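Local coordinates for beta-agarase AgaA (Microbulbifer thermotolerans, PDB 3WZ1), which cleaves the beta-1,4-galactosidic linkages of agarose from within the chain, releasing mainly neoagarotetraose, through this GH16 catalytic domain, at residues E134-Y146 / Q241-E255. Residues are numbered along the deposited sequence; the frame is centred on the assembly and turned at random.
Sequences EAYGSDRPGQEWY and QNWRSDNGITPTDAE
Glu-134, the predicted proton donor, takes a hydrogen bond on OE2 from Gln-241 NE2 (3.0 Å), which comes from above the carboxylate plane; Glu-134 OE1 is hydrogen-bonded to His-151. The Tyr-136 OH donates to Gln-241 OE1 (2.6 Å). Trp-243 NE1 donates to the same oxygen, while Gln-241 NE2 also reaches Glu-239, which fixes the amide's rotation. The edge of the Trp-243 indole meets the Tyr-136 face, offset, with planes at 81°. Arg-140 runs extended from CG to NE and grips Glu-255 in a side-on salt bridge, the two flat groups nearly coplanar (23°): NE meets OE2 at 2.8 Å and NH2 meets OE1 at 2.9 Å. The same NH2 donates to Thr-250 O. An alanine here would remove the guanidinium and would probably leave the Glu-255 carboxylate without this charge partner and Thr-250 O without this donor. Gln-143 OE1 accepts from Arg-244 NH1 (2.8 Å), and a water joins that oxygen to Arg-244 NH2. Tyr-146 offers a face to the Arg-244 guanidinium, a cation-pi contact with CZ 4.9 Å from the ring centroid. The contact thus ties the loop between strand 128-135 and helix 144-147 to helices 242-245 and 253-256, beside the predicted catalytic residues Glu-129 and Glu-134; Trp-173 of strand 173-174 touches Tyr-136 and Trp-243.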
loop_
_atom_site.group_PDB
_atom_site.type_symbol
_atom_site.label_atom_id
_atom_site.label_comp_id
_atom_site.label_asym_id
_atom_site.label_seq_id
_atom_site.Cartn_x
_atom_site.Cartn_y
_atom_site.Cartn_z
ATOM N N GLU A 134 4.635 1.796 1.071
ATOM C CA GLU A 134 5.519 0.634 1.113
ATOM C C GLU A 134 6.667 1.039 2.014
ATOM O O GLU A 134 7.468 1.903 1.650
ATOM C CB GLU A 134 6.026 0.224 -0.265
ATOM C CG GLU A 134 6.977 -0.961 -0.218
ATOM C CD GLU A 134 7.308 -1.503 -1.584
ATOM O OE1 GLU A 134 8.028 -0.831 -2.366
ATOM O OE2 GLU A 134 6.804 -2.603 -1.919
ATOM N N ALA A 135 6.721 0.455 3.197
ATOM C CA ALA A 135 7.671 0.915 4.177
ATOM C C ALA A 135 7.914 -0.155 5.213
ATOM O O ALA A 135 7.082 -1.067 5.392
ATOM C CB ALA A 135 7.149 2.173 4.835
ATOM N N TYR A 136 9.048 -0.037 5.902
ATOM C CA TYR A 136 9.543 -1.093 6.785
ATOM C C TYR A 136 9.742 -0.444 8.149
ATOM O O TYR A 136 10.641 0.409 8.303
ATOM C CB TYR A 136 10.831 -1.714 6.201
ATOM C CG TYR A 136 10.673 -1.996 4.719
ATOM C CD1 TYR A 136 10.853 -0.975 3.789
ATOM C CD2 TYR A 136 10.288 -3.270 4.232
ATOM C CE1 TYR A 136 10.644 -1.179 2.443
ATOM C CE2 TYR A 136 10.105 -3.486 2.878
ATOM C CZ TYR A 136 10.266 -2.434 1.982
ATOM O OH TYR A 136 10.081 -2.594 0.625
ATOM N N GLY A 137 8.880 -0.767 9.106
ATOM C CA GLY A 137 8.825 -0.044 10.386
ATOM C C GLY A 137 9.839 -0.417 11.454
ATOM O O GLY A 137 9.937 0.285 12.456
ATOM N N SER A 138 10.603 -1.488 11.226
ATOM C CA SER A 138 11.444 -2.114 12.257
ATOM C C SER A 138 12.303 -1.150 13.063
ATOM O O SER A 138 13.044 -0.360 12.487
ATOM C CB SER A 138 12.393 -3.109 11.624
ATOM O OG SER A 138 13.111 -3.754 12.656
ATOM N N ASP A 139 12.246 -1.312 14.382
ATOM C CA ASP A 139 13.126 -0.597 15.315
ATOM C C ASP A 139 14.408 -1.394 15.618
ATOM O O ASP A 139 15.131 -1.048 16.565
ATOM C CB ASP A 139 12.366 -0.228 16.602
ATOM C CG ASP A 139 11.950 -1.447 17.459
ATOM O OD1 ASP A 139 12.286 -2.595 17.103
ATOM O OD2 ASP A 139 11.250 -1.228 18.486
ATOM N N ARG A 140 14.715 -2.435 14.834
ATOM C CA ARG A 140 15.961 -3.195 15.056
ATOM C C ARG A 140 17.162 -2.273 15.003
ATOM O O ARG A 140 17.243 -1.396 14.142
ATOM C CB ARG A 140 16.195 -4.236 13.974
ATOM C CG ARG A 140 15.402 -5.517 14.128
ATOM C CD ARG A 140 15.849 -6.479 13.053
ATOM N NE ARG A 140 15.014 -7.678 12.968
ATOM C CZ ARG A 140 15.228 -8.658 12.107
ATOM N NH1 ARG A 140 16.244 -8.638 11.257
ATOM N NH2 ARG A 140 14.398 -9.695 12.108
ATOM N N PRO A 141 18.134 -2.482 15.896
ATOM C CA PRO A 141 19.397 -1.778 15.665
ATOM C C PRO A 141 19.993 -2.099 14.294
ATOM O O PRO A 141 20.051 -3.258 13.903
ATOM C CB PRO A 141 20.310 -2.302 16.795
ATOM C CG PRO A 141 19.393 -2.833 17.837
ATOM C CD PRO A 141 18.172 -3.336 17.096
ATOM N N GLY A 142 20.435 -1.079 13.555
ATOM C CA GLY A 142 20.936 -1.269 12.209
ATOM C C GLY A 142 19.890 -1.123 11.103
ATOM O O GLY A 142 20.226 -1.295 9.910
ATOM N N GLN A 143 18.639 -0.883 11.518
ATOM C CA GLN A 143 17.531 -0.606 10.579
ATOM C C GLN A 143 16.994 0.801 10.693
ATOM O O GLN A 143 15.953 1.118 10.092
ATOM C CB GLN A 143 16.367 -1.586 10.793
ATOM C CG GLN A 143 16.695 -3.020 10.432
ATOM C CD GLN A 143 17.130 -3.160 9.000
ATOM O OE1 GLN A 143 16.396 -2.803 8.077
ATOM N NE2 GLN A 143 18.342 -3.660 8.787
ATOM N N GLU A 144 17.699 1.671 11.416
ATOM C CA GLU A 144 17.203 3.003 11.670
ATOM C C GLU A 144 16.954 3.804 10.373
ATOM O O GLU A 144 15.998 4.563 10.297
ATOM C CB GLU A 144 18.176 3.753 12.588
ATOM C CG GLU A 144 18.258 3.128 13.989
ATOM C CD GLU A 144 19.309 2.038 14.152
ATOM O OE1 GLU A 144 20.009 1.613 13.181
ATOM O OE2 GLU A 144 19.493 1.585 15.298
ATOM N N TRP A 145 17.793 3.603 9.369
ATOM C CA TRP A 145 17.631 4.335 8.110
ATOM C C TRP A 145 16.261 4.018 7.504
ATOM O O TRP A 145 15.516 4.913 7.098
ATOM C CB TRP A 145 18.728 3.982 7.091
ATOM C CG TRP A 145 18.701 4.855 5.885
ATOM C CD1 TRP A 145 19.333 6.068 5.740
ATOM C CD2 TRP A 145 18.003 4.631 4.652
ATOM N NE1 TRP A 145 19.084 6.589 4.515
ATOM C CE2 TRP A 145 18.267 5.736 3.817
ATOM C CE3 TRP A 145 17.193 3.596 4.158
ATOM C CZ2 TRP A 145 17.741 5.841 2.537
ATOM C CZ3 TRP A 145 16.688 3.711 2.874
ATOM C CH2 TRP A 145 16.960 4.817 2.086
ATOM N N TYR A 146 15.916 2.729 7.462
ATOM C CA TYR A 146 14.633 2.338 6.877
ATOM C C TYR A 146 13.441 2.808 7.697
ATOM O O TYR A 146 12.383 3.167 7.158
ATOM C CB TYR A 146 14.571 0.824 6.650
ATOM C CG TYR A 146 15.456 0.384 5.497
ATOM C CD1 TYR A 146 15.028 0.533 4.185
ATOM C CD2 TYR A 146 16.735 -0.130 5.699
ATOM C CE1 TYR A 146 15.829 0.191 3.110
ATOM C CE2 TYR A 146 17.531 -0.494 4.623
ATOM C CZ TYR A 146 17.073 -0.344 3.332
ATOM O OH TYR A 146 17.868 -0.708 2.264
ATOM N N GLN A 241 9.454 -9.644 1.632
ATOM C CA GLN A 241 9.872 -9.426 0.254
ATOM C C GLN A 241 11.222 -10.070 -0.020
ATOM O O GLN A 241 12.092 -10.091 0.856
ATOM C CB GLN A 241 9.904 -7.932 -0.069
ATOM C CG GLN A 241 8.532 -7.280 0.091
ATOM C CD GLN A 241 8.516 -5.802 -0.232
ATOM O OE1 GLN A 241 9.517 -5.081 -0.054
ATOM N NE2 GLN A 241 7.369 -5.325 -0.688
ATOM N N ASN A 242 11.403 -10.576 -1.227
ATOM C CA ASN A 242 12.624 -11.312 -1.547
ATOM C C ASN A 242 13.915 -10.500 -1.370
ATOM O O ASN A 242 14.896 -11.038 -0.871
ATOM C CB ASN A 242 12.607 -11.861 -2.965
ATOM C CG ASN A 242 11.662 -13.025 -3.130
ATOM O OD1 ASN A 242 12.039 -14.199 -2.986
ATOM N ND2 ASN A 242 10.444 -12.722 -3.422
ATOM N N TRP A 243 13.903 -9.228 -1.743
ATOM C CA TRP A 243 15.125 -8.418 -1.627
ATOM C C TRP A 243 15.577 -8.324 -0.167
ATOM O O TRP A 243 16.739 -8.015 0.099
ATOM C CB TRP A 243 14.969 -7.018 -2.261
ATOM C CG TRP A 243 14.142 -6.088 -1.460
ATOM C CD1 TRP A 243 12.768 -6.084 -1.334
ATOM C CD2 TRP A 243 14.614 -5.040 -0.617
ATOM N NE1 TRP A 243 12.377 -5.097 -0.481
ATOM C CE2 TRP A 243 13.483 -4.438 -0.015
ATOM C CE3 TRP A 243 15.889 -4.532 -0.320
ATOM C CZ2 TRP A 243 13.582 -3.372 0.861
ATOM C CZ3 TRP A 243 15.984 -3.464 0.553
ATOM C CH2 TRP A 243 14.833 -2.895 1.148
ATOM N N ARG A 244 14.656 -8.566 0.779
ATOM C CA ARG A 244 14.991 -8.623 2.193
ATOM C C ARG A 244 15.344 -10.050 2.628
ATOM O O ARG A 244 16.464 -10.301 3.085
ATOM C CB ARG A 244 13.840 -8.063 3.045
ATOM C CG ARG A 244 13.337 -6.682 2.593
ATOM C CD ARG A 244 13.074 -5.760 3.767
ATOM N NE ARG A 244 14.306 -5.122 4.220
ATOM C CZ ARG A 244 14.425 -4.403 5.330
ATOM N NH1 ARG A 244 15.611 -3.855 5.608
ATOM N NH2 ARG A 244 13.409 -4.228 6.169
ATOM N N SER A 245 14.402 -10.993 2.517
ATOM C CA SER A 245 14.588 -12.310 3.119
ATOM C C SER A 245 15.542 -13.216 2.341
ATOM O O SER A 245 16.136 -14.117 2.948
ATOM C CB SER A 245 13.253 -13.049 3.333
ATOM O OG SER A 245 12.537 -13.192 2.122
ATOM N N ASP A 246 15.708 -12.998 1.043
ATOM C CA ASP A 246 16.714 -13.770 0.283
ATOM C C ASP A 246 18.083 -13.437 0.851
ATOM O O ASP A 246 19.026 -14.227 0.716
ATOM C CB ASP A 246 16.781 -13.416 -1.204
ATOM C CG ASP A 246 15.589 -13.905 -2.016
ATOM O OD1 ASP A 246 14.732 -14.628 -1.491
ATOM O OD2 ASP A 246 15.529 -13.522 -3.210
ATOM N N ASN A 247 18.189 -12.243 1.430
ATOM C CA ASN A 247 19.450 -11.661 1.830
ATOM C C ASN A 247 19.619 -11.559 3.328
ATOM O O ASN A 247 20.490 -10.820 3.786
ATOM C CB ASN A 247 19.601 -10.294 1.134
ATOM C CG ASN A 247 19.556 -10.411 -0.379
ATOM O OD1 ASN A 247 18.763 -9.731 -1.072
ATOM N ND2 ASN A 247 20.351 -11.306 -0.905
ATOM N N GLY A 248 18.817 -12.312 4.080
ATOM C CA GLY A 248 19.007 -12.485 5.513
ATOM C C GLY A 248 18.230 -11.567 6.436
ATOM O O GLY A 248 18.503 -11.544 7.640
ATOM N N ILE A 249 17.256 -10.823 5.901
ATOM C CA ILE A 249 16.404 -9.967 6.733
ATOM C C ILE A 249 14.955 -10.450 6.630
ATOM O O ILE A 249 14.303 -10.276 5.602
ATOM C CB ILE A 249 16.518 -8.480 6.348
ATOM C CG1 ILE A 249 17.945 -7.979 6.618
ATOM C CG2 ILE A 249 15.510 -7.644 7.131
ATOM C CD1 ILE A 249 18.128 -6.506 6.357
ATOM N N THR A 250 14.477 -11.025 7.721
ATOM C CA THR A 250 13.145 -11.619 7.815
ATOM C C THR A 250 12.792 -11.686 9.300
ATOM O O THR A 250 13.698 -11.752 10.157
ATOM C CB THR A 250 13.116 -13.011 7.106
ATOM O OG1 THR A 250 11.763 -13.485 6.973
ATOM C CG2 THR A 250 13.889 -14.044 7.898
ATOM N N PRO A 251 11.497 -11.664 9.644
ATOM C CA PRO A 251 11.174 -11.632 11.061
ATOM C C PRO A 251 11.635 -12.862 11.841
ATOM O O PRO A 251 11.631 -13.984 11.316
ATOM C CB PRO A 251 9.650 -11.571 11.093
ATOM C CG PRO A 251 9.297 -10.978 9.789
ATOM C CD PRO A 251 10.288 -11.502 8.808
ATOM N N THR A 252 11.986 -12.638 13.094
ATOM C CA THR A 252 12.279 -13.736 14.006
ATOM C C THR A 252 10.979 -14.237 14.645
ATOM O O THR A 252 9.942 -13.549 14.664
ATOM C CB THR A 252 13.222 -13.285 15.130
ATOM O OG1 THR A 252 12.561 -12.305 15.935
ATOM C CG2 THR A 252 14.517 -12.713 14.562
ATOM N N ASP A 253 11.020 -15.441 15.221
ATOM C CA ASP A 253 9.876 -15.942 15.955
ATOM C C ASP A 253 9.473 -14.997 17.105
ATOM O O ASP A 253 8.303 -14.801 17.371
ATOM C CB ASP A 253 10.175 -17.319 16.571
ATOM C CG ASP A 253 10.312 -18.418 15.544
ATOM O OD1 ASP A 253 10.176 -18.182 14.331
ATOM O OD2 ASP A 253 10.559 -19.569 15.968
ATOM N N ALA A 254 10.459 -14.403 17.771
ATOM C CA ALA A 254 10.181 -13.512 18.890
ATOM C C ALA A 254 9.427 -12.258 18.435
ATOM O O ALA A 254 8.509 -11.808 19.100
ATOM C CB ALA A 254 11.469 -13.122 19.598
ATOM N N GLU A 255 9.802 -11.725 17.275
ATOM C CA GLU A 255 9.114 -10.565 16.703
ATOM C C GLU A 255 7.680 -10.926 16.303
ATOM O O GLU A 255 6.726 -10.217 16.607
ATOM C CB GLU A 255 9.883 -10.041 15.498
ATOM C CG GLU A 255 11.163 -9.312 15.862
ATOM C CD GLU A 255 12.075 -9.038 14.706
ATOM O OE1 GLU A 255 11.961 -9.695 13.648
ATOM O OE2 GLU A 255 12.932 -8.139 14.836
HETATM O O HOH W 1 11.592 -5.632 13.848
HETATM O O HOH W 2 16.756 -11.151 9.846
HETATM O O HOH W 3 13.732 -2.646 8.432
#